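Long-range contacts in tudor domain-containing protein 1 (Mus musculus, PDB 4B9W), which serves as a scaffold for methylated Piwi proteins in the piRNA pathway that represses transposons during spermatogenesis, represented here by its third extended Tudor domain: residues A[24-29]-A[149-154]; A[30-35]-A[131-136]. One frame throughout, in Å; residues are numbered along the deposited sequence.

Contact 1. Residues A[24-29]-A[149-154]. With GOL (glycerol), chain E.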
loop_
_atom_site.group_PDB
_atom_site.type_symbol
_atom_site.label_atom_id
_atom_site.label_comp_id
_atom_site.label_asym_id
_atom_site.label_seq_id
_atom_site.Cartn_x
_atom_site.Cartn_y
_atom_site.Cartn_z
ATOM N N CYS A 24 6.388 -14.204 -9.920
ATOM C CA CYS A 24 7.651 -13.565 -9.508
ATOM C C CYS A 24 7.569 -12.839 -8.143
ATOM O O CYS A 24 8.588 -12.513 -7.512
ATOM C CB CYS A 24 8.143 -12.615 -10.603
ATOM S SG CYS A 24 6.933 -11.382 -11.143
ATOM N N MET A 25 6.368 -12.548 -7.683
ATOM C CA MET A 25 6.247 -11.995 -6.342
ATOM C C MET A 25 4.883 -12.377 -5.783
ATOM O O MET A 25 3.931 -12.603 -6.535
ATOM C CB MET A 25 6.503 -10.474 -6.354
ATOM C CG MET A 25 6.484 -9.788 -4.981
ATOM S SD MET A 25 7.835 -10.229 -3.876
ATOM C CE MET A 25 7.080 -9.814 -2.281
ATOM N N MET A 26 4.821 -12.524 -4.463
ATOM C CA MET A 26 3.656 -13.071 -3.800
ATOM C C MET A 26 3.393 -12.335 -2.499
ATOM O O MET A 26 4.299 -12.140 -1.690
ATOM C CB MET A 26 3.915 -14.537 -3.509
ATOM C CG MET A 26 2.951 -15.176 -2.532
ATOM S SD MET A 26 1.441 -15.767 -3.300
ATOM C CE MET A 26 1.428 -17.378 -2.528
ATOM N N TYR A 27 2.142 -11.934 -2.313
ATOM C CA TYR A 27 1.682 -11.342 -1.076
ATOM C C TYR A 27 0.485 -12.084 -0.533
ATOM O O TYR A 27 0.379 -12.247 0.678
ATOM C CB TYR A 27 1.315 -9.874 -1.279
ATOM C CG TYR A 27 2.448 -8.993 -1.677
ATOM C CD1 TYR A 27 3.280 -8.428 -0.721
ATOM C CD2 TYR A 27 2.702 -8.715 -3.018
ATOM C CE1 TYR A 27 4.322 -7.596 -1.088
ATOM C CE2 TYR A 27 3.746 -7.895 -3.388
ATOM C CZ TYR A 27 4.547 -7.334 -2.422
ATOM O OH TYR A 27 5.581 -6.523 -2.806
ATOM N N SER A 28 -0.420 -12.510 -1.428
ATOM C CA SER A 28 -1.645 -13.264 -1.072
ATOM C C SER A 28 -2.294 -13.870 -2.309
ATOM O O SER A 28 -1.834 -13.645 -3.416
ATOM C CB SER A 28 -2.694 -12.369 -0.360
ATOM O OG SER A 28 -3.319 -11.447 -1.233
ATOM N N PRO A 29 -3.397 -14.614 -2.130
ATOM C CA PRO A 29 -4.215 -14.988 -3.283
ATOM C C PRO A 29 -4.890 -13.826 -3.975
ATOM O O PRO A 29 -5.361 -14.005 -5.099
ATOM C CB PRO A 29 -5.269 -15.923 -2.675
ATOM C CG PRO A 29 -4.596 -16.519 -1.504
ATOM C CD PRO A 29 -3.798 -15.373 -0.933
ATOM N N ALA A 149 0.502 -19.239 2.364
ATOM C CA ALA A 149 1.562 -20.248 2.268
ATOM C C ALA A 149 1.118 -21.500 1.480
ATOM O O ALA A 149 1.924 -22.135 0.758
ATOM C CB ALA A 149 2.081 -20.613 3.653
ATOM N N ARG A 150 -0.156 -21.856 1.578
ATOM C CA ARG A 150 -0.650 -22.963 0.771
ATOM C C ARG A 150 -0.599 -22.592 -0.715
ATOM O O ARG A 150 -0.120 -23.370 -1.533
ATOM C CB ARG A 150 -2.060 -23.405 1.200
ATOM C CG ARG A 150 -2.629 -24.565 0.380
ATOM C CD ARG A 150 -1.622 -25.695 0.140
ATOM N NE ARG A 150 -1.465 -26.596 1.286
ATOM C CZ ARG A 150 -0.316 -27.153 1.707
ATOM N NH1 ARG A 150 0.884 -26.908 1.144
ATOM N NH2 ARG A 150 -0.356 -27.960 2.743
ATOM N N PHE A 151 -1.068 -21.386 -1.045
ATOM C CA PHE A 151 -1.022 -20.854 -2.400
ATOM C C PHE A 151 0.409 -20.906 -2.944
ATOM O O PHE A 151 0.617 -21.417 -4.034
ATOM C CB PHE A 151 -1.632 -19.416 -2.419
ATOM C CG PHE A 151 -1.654 -18.732 -3.775
ATOM C CD1 PHE A 151 -1.895 -19.431 -4.955
ATOM C CD2 PHE A 151 -1.512 -17.348 -3.850
ATOM C CE1 PHE A 151 -1.932 -18.772 -6.177
ATOM C CE2 PHE A 151 -1.543 -16.688 -5.066
ATOM C CZ PHE A 151 -1.762 -17.407 -6.237
ATOM N N GLN A 152 1.368 -20.392 -2.165
ATOM C CA GLN A 152 2.791 -20.353 -2.520
ATOM C C GLN A 152 3.337 -21.763 -2.836
ATOM O O GLN A 152 4.041 -21.961 -3.833
ATOM C CB GLN A 152 3.572 -19.687 -1.369
ATOM C CG GLN A 152 5.073 -19.833 -1.381
ATOM C CD GLN A 152 5.704 -19.153 -2.558
ATOM O OE1 GLN A 152 5.148 -18.195 -3.110
ATOM N NE2 GLN A 152 6.886 -19.614 -2.941
ATOM N N ALA A 153 2.971 -22.734 -2.004
ATOM C CA ALA A 153 3.346 -24.131 -2.210
ATOM C C ALA A 153 2.712 -24.716 -3.501
ATOM O O ALA A 153 3.283 -25.632 -4.114
ATOM C CB ALA A 153 3.003 -24.981 -0.965
ATOM N N CYS A 154 1.571 -24.171 -3.940
ATOM C CA CYS A 154 1.005 -24.539 -5.273
ATOM C C CYS A 154 1.719 -23.932 -6.474
ATOM O O CYS A 154 1.520 -24.403 -7.578
ATOM C CB CYS A 154 -0.456 -24.111 -5.418
ATOM S SG CYS A 154 -1.577 -24.834 -4.226
HETATM C C1 GOL E . 8.538 -14.558 -3.873
HETATM O O1 GOL E . 7.182 -14.451 -3.462
HETATM C C2 GOL E . 8.829 -15.764 -4.760
HETATM O O2 GOL E . 8.731 -15.326 -6.111
HETATM C C3 GOL E . 7.847 -16.907 -4.527
HETATM O O3 GOL E . 6.603 -16.626 -5.179
#
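The Phe151 ring has Met26 and Pro29 on opposite sides of its plane. Both approach obliquely. Met26 SD lies 4.3 Å from the centroid of the Phe151 ring, 52° off the ring normal, which makes a Met-aromatic contact. On the other side, Pro29 CA comes within 3.6 Å of Phe151 CD2. The Ser28 carbonyl oxygen meets the ring edge near its plane, with Ser28 O 3.5 Å from Phe151 CE2. The ring reaches the turn after strand 18-26 because its CG is anti to the backbone N (chi1 -180°). Met26 is bent at chi2 and chi3, which brings its sulfur beside the ring. Its methyl is modelled very close to the Gln152 backbone, and its exact place is doubtful. The Gln152 amide reaches a glycerol, probably from the crystallisation liquor. Glycerol O3 donates to Gln152 OE1 at 3.0 Å, while glycerol O2 gives Cys24 O a weak bond. Apolar side chains of the bound peptide pack on Met26 and Gln152, and its backbone bonds to that of Met26 and Tyr27. No hydrogen bond joins 24-29 to 149-154 directly. Apolar packing thus holds helix 145-155 against segment 24-29, which also contacts the peptide.

Contact 2. Residues A[30-35]-A[131-136]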
loop_
_atom_site.group_PDB
_atom_site.type_symbol
_atom_site.label_atom_id
_atom_site.label_comp_id
_atom_site.label_asym_id
_atom_site.label_seq_id
_atom_site.Cartn_x
_atom_site.Cartn_y
_atom_site.Cartn_z
ATOM N N GLY A 30 -4.957 -12.660 -3.326
ATOM C CA GLY A 30 -5.566 -11.477 -3.908
ATOM C C GLY A 30 -4.559 -10.495 -4.490
ATOM O O GLY A 30 -4.928 -9.442 -5.039
ATOM N N GLU A 31 -3.286 -10.857 -4.374
ATOM C CA GLU A 31 -2.207 -9.977 -4.739
ATOM C C GLU A 31 -0.903 -10.737 -4.973
ATOM O O GLU A 31 -0.108 -10.962 -4.050
ATOM C CB GLU A 31 -2.028 -8.959 -3.627
ATOM C CG GLU A 31 -0.979 -7.905 -3.895
ATOM C CD GLU A 31 -0.778 -6.991 -2.691
ATOM O OE1 GLU A 31 -1.115 -7.375 -1.535
ATOM O OE2 GLU A 31 -0.258 -5.895 -2.895
ATOM N N PHE A 32 -0.666 -11.095 -6.218
ATOM C CA PHE A 32 0.584 -11.698 -6.578
ATOM C C PHE A 32 0.971 -11.229 -7.956
ATOM O O PHE A 32 0.137 -10.731 -8.706
ATOM C CB PHE A 32 0.521 -13.231 -6.502
ATOM C CG PHE A 32 -0.481 -13.858 -7.432
ATOM C CD1 PHE A 32 -1.823 -13.870 -7.119
ATOM C CD2 PHE A 32 -0.066 -14.445 -8.641
ATOM C CE1 PHE A 32 -2.751 -14.447 -7.981
ATOM C CE2 PHE A 32 -0.983 -15.021 -9.499
ATOM C CZ PHE A 32 -2.326 -15.034 -9.160
ATOM N N TYR A 33 2.248 -11.376 -8.274
ATOM C CA TYR A 33 2.789 -10.834 -9.491
ATOM C C TYR A 33 3.335 -11.946 -10.359
ATOM O O TYR A 33 3.966 -12.874 -9.855
ATOM C CB TYR A 33 3.869 -9.805 -9.141
ATOM C CG TYR A 33 3.266 -8.560 -8.566
ATOM C CD1 TYR A 33 2.875 -8.504 -7.235
ATOM C CD2 TYR A 33 3.029 -7.459 -9.362
ATOM C CE1 TYR A 33 2.285 -7.370 -6.712
ATOM C CE2 TYR A 33 2.446 -6.315 -8.840
ATOM C CZ TYR A 33 2.078 -6.280 -7.529
ATOM O OH TYR A 33 1.504 -5.154 -7.020
ATOM N N CYS A 34 3.076 -11.851 -11.662
ATOM C CA CYS A 34 3.508 -12.878 -12.603
ATOM C C CYS A 34 4.289 -12.280 -13.750
ATOM O O CYS A 34 4.007 -11.167 -14.192
ATOM C CB CYS A 34 2.306 -13.620 -13.197
ATOM S SG CYS A 34 1.372 -14.674 -12.055
ATOM N N HIS A 35 5.276 -13.035 -14.220
ATOM C CA HIS A 35 5.781 -12.873 -15.557
ATOM C C HIS A 35 4.937 -13.711 -16.484
ATOM O O HIS A 35 4.782 -14.920 -16.270
ATOM C CB HIS A 35 7.219 -13.320 -15.646
ATOM C CG HIS A 35 8.170 -12.457 -14.875
ATOM N ND1 HIS A 35 9.266 -12.957 -14.257
ATOM C CD2 HIS A 35 8.162 -11.098 -14.631
ATOM C CE1 HIS A 35 9.932 -11.961 -13.657
ATOM N NE2 HIS A 35 9.251 -10.815 -13.878
ATOM N N CYS A 131 -1.729 -9.673 -10.230
ATOM C CA CYS A 131 -2.801 -10.623 -10.449
ATOM C C CYS A 131 -3.571 -10.881 -9.169
ATOM O O CYS A 131 -3.148 -10.481 -8.112
ATOM C CB CYS A 131 -2.272 -11.958 -10.949
ATOM S SG CYS A 131 -1.273 -11.846 -12.433
ATOM N N TRP A 132 -4.732 -11.511 -9.305
ATOM C CA TRP A 132 -5.462 -12.104 -8.168
ATOM C C TRP A 132 -6.174 -13.293 -8.685
ATOM O O TRP A 132 -6.475 -13.339 -9.845
ATOM C CB TRP A 132 -6.448 -11.132 -7.543
ATOM C CG TRP A 132 -7.321 -10.388 -8.514
ATOM C CD1 TRP A 132 -8.584 -10.746 -8.997
ATOM C CD2 TRP A 132 -7.025 -9.095 -9.131
ATOM N NE1 TRP A 132 -9.060 -9.780 -9.856
ATOM C CE2 TRP A 132 -8.166 -8.773 -9.980
ATOM C CE3 TRP A 132 -5.954 -8.198 -9.061
ATOM C CZ2 TRP A 132 -8.211 -7.614 -10.727
ATOM C CZ3 TRP A 132 -6.016 -7.018 -9.812
ATOM C CH2 TRP A 132 -7.119 -6.736 -10.628
ATOM N N LEU A 133 -6.425 -14.292 -7.852
ATOM C CA LEU A 133 -7.195 -15.453 -8.289
ATOM C C LEU A 133 -8.666 -15.060 -8.315
ATOM O O LEU A 133 -9.130 -14.361 -7.438
ATOM C CB LEU A 133 -7.014 -16.645 -7.339
ATOM C CG LEU A 133 -5.630 -17.317 -7.294
ATOM C CD1 LEU A 133 -5.676 -18.492 -6.328
ATOM C CD2 LEU A 133 -5.186 -17.770 -8.666
ATOM N N VAL A 134 -9.402 -15.491 -9.330
ATOM C CA VAL A 134 -10.821 -15.158 -9.366
ATOM C C VAL A 134 -11.628 -16.183 -8.567
ATOM O O VAL A 134 -11.157 -17.290 -8.280
ATOM C CB VAL A 134 -11.363 -15.037 -10.795
ATOM C CG1 VAL A 134 -10.682 -13.871 -11.503
ATOM C CG2 VAL A 134 -11.204 -16.353 -11.546
ATOM N N ASP A 135 -12.832 -15.772 -8.204
ATOM C CA ASP A 135 -13.870 -16.651 -7.643
ATOM C C ASP A 135 -13.570 -17.148 -6.212
ATOM O O ASP A 135 -14.165 -18.137 -5.762
ATOM C CB ASP A 135 -14.180 -17.852 -8.569
ATOM C CG ASP A 135 -14.673 -17.439 -9.977
ATOM O OD1 ASP A 135 -15.066 -16.271 -10.195
ATOM O OD2 ASP A 135 -14.655 -18.316 -10.863
ATOM N N ILE A 136 -12.704 -16.429 -5.495
ATOM C CA ILE A 136 -12.458 -16.678 -4.060
ATOM C C ILE A 136 -12.357 -15.394 -3.221
ATOM O O ILE A 136 -12.172 -14.309 -3.740
ATOM C CB ILE A 136 -11.177 -17.501 -3.841
ATOM C CG1 ILE A 136 -9.955 -16.754 -4.418
ATOM C CG2 ILE A 136 -11.316 -18.893 -4.453
ATOM C CD1 ILE A 136 -8.646 -17.168 -3.803
#
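Phe32 and Cys131 form an antiparallel hydrogen-bonded pair, and this is the tight part of the contact. Cys131 N donates to Phe32 O at 2.6 Å. The return bond, from Phe32 N to Cys131 O, is longer at 3.2 Å. The short axes of 31-35 and 131-133 meet at 121°. Backbone bonds of Cys34 with Met129 and of Pro29 with Leu133 continue the pairing on either side.

The side chains of the pair share one side of the sheet. Phe32 CG lies between the backbone N and the carbonyl carbon (chi1 61°), which swings the ring across to the partner strand. Cys131 CB sits over one face of that ring, 3.7 Å from the Phe32 centroid, as a CH-pi contact. The backbone N of Leu133 meets the ring edge in plane. Leu133 CD2 adds apolar contact 4.0 Å from Phe32 CZ. Farther along, the sulfurs of Cys34 and Cys131 touch, SG to SG at 3.9 Å, too far apart for a disulfide. Val174 and Leu176 of strand 171-178 also pack on Phe32.

The other end is looser and partly exposed. Gly30 O rests 3.4 Å from Trp132 CB, while the indole leads away and its NE1 bonds to Glu166. Glu31 points away from 131-136. Its OE2 pairs instead with the bound peptide, in a salt bridge to a basic side chain there.

The two strands come from before and after the five-stranded Tudor barrel, and their union in one mixed sheet is characteristic of the extended Tudor domain, whose flanking parts build a staphylococcal nuclease-like, OB-type module.

The centres of contacts 1 and 2 lie about 9 Å apart, on the same side of the chain's centre. Strands 18-26 and 31-36 follow each other in the chain and are neighbours in the six-stranded mixed sheet. They are joined by backbone bonds such as Tyr33 N with Met25 O. Contact 2 is nested in the loop closed by contact 1, and the five strands of the Tudor barrel lie within both loops. Phe151 of contact 1 also meets Phe32 of contact 2 edge-to-face, which connects helix 145-155 with the sheet. Both contacts therefore tie the start of the chain to segments beyond the Tudor barrel, in a part of the fold that contacts the bound MILI peptide, for example through Met26 and Glu31.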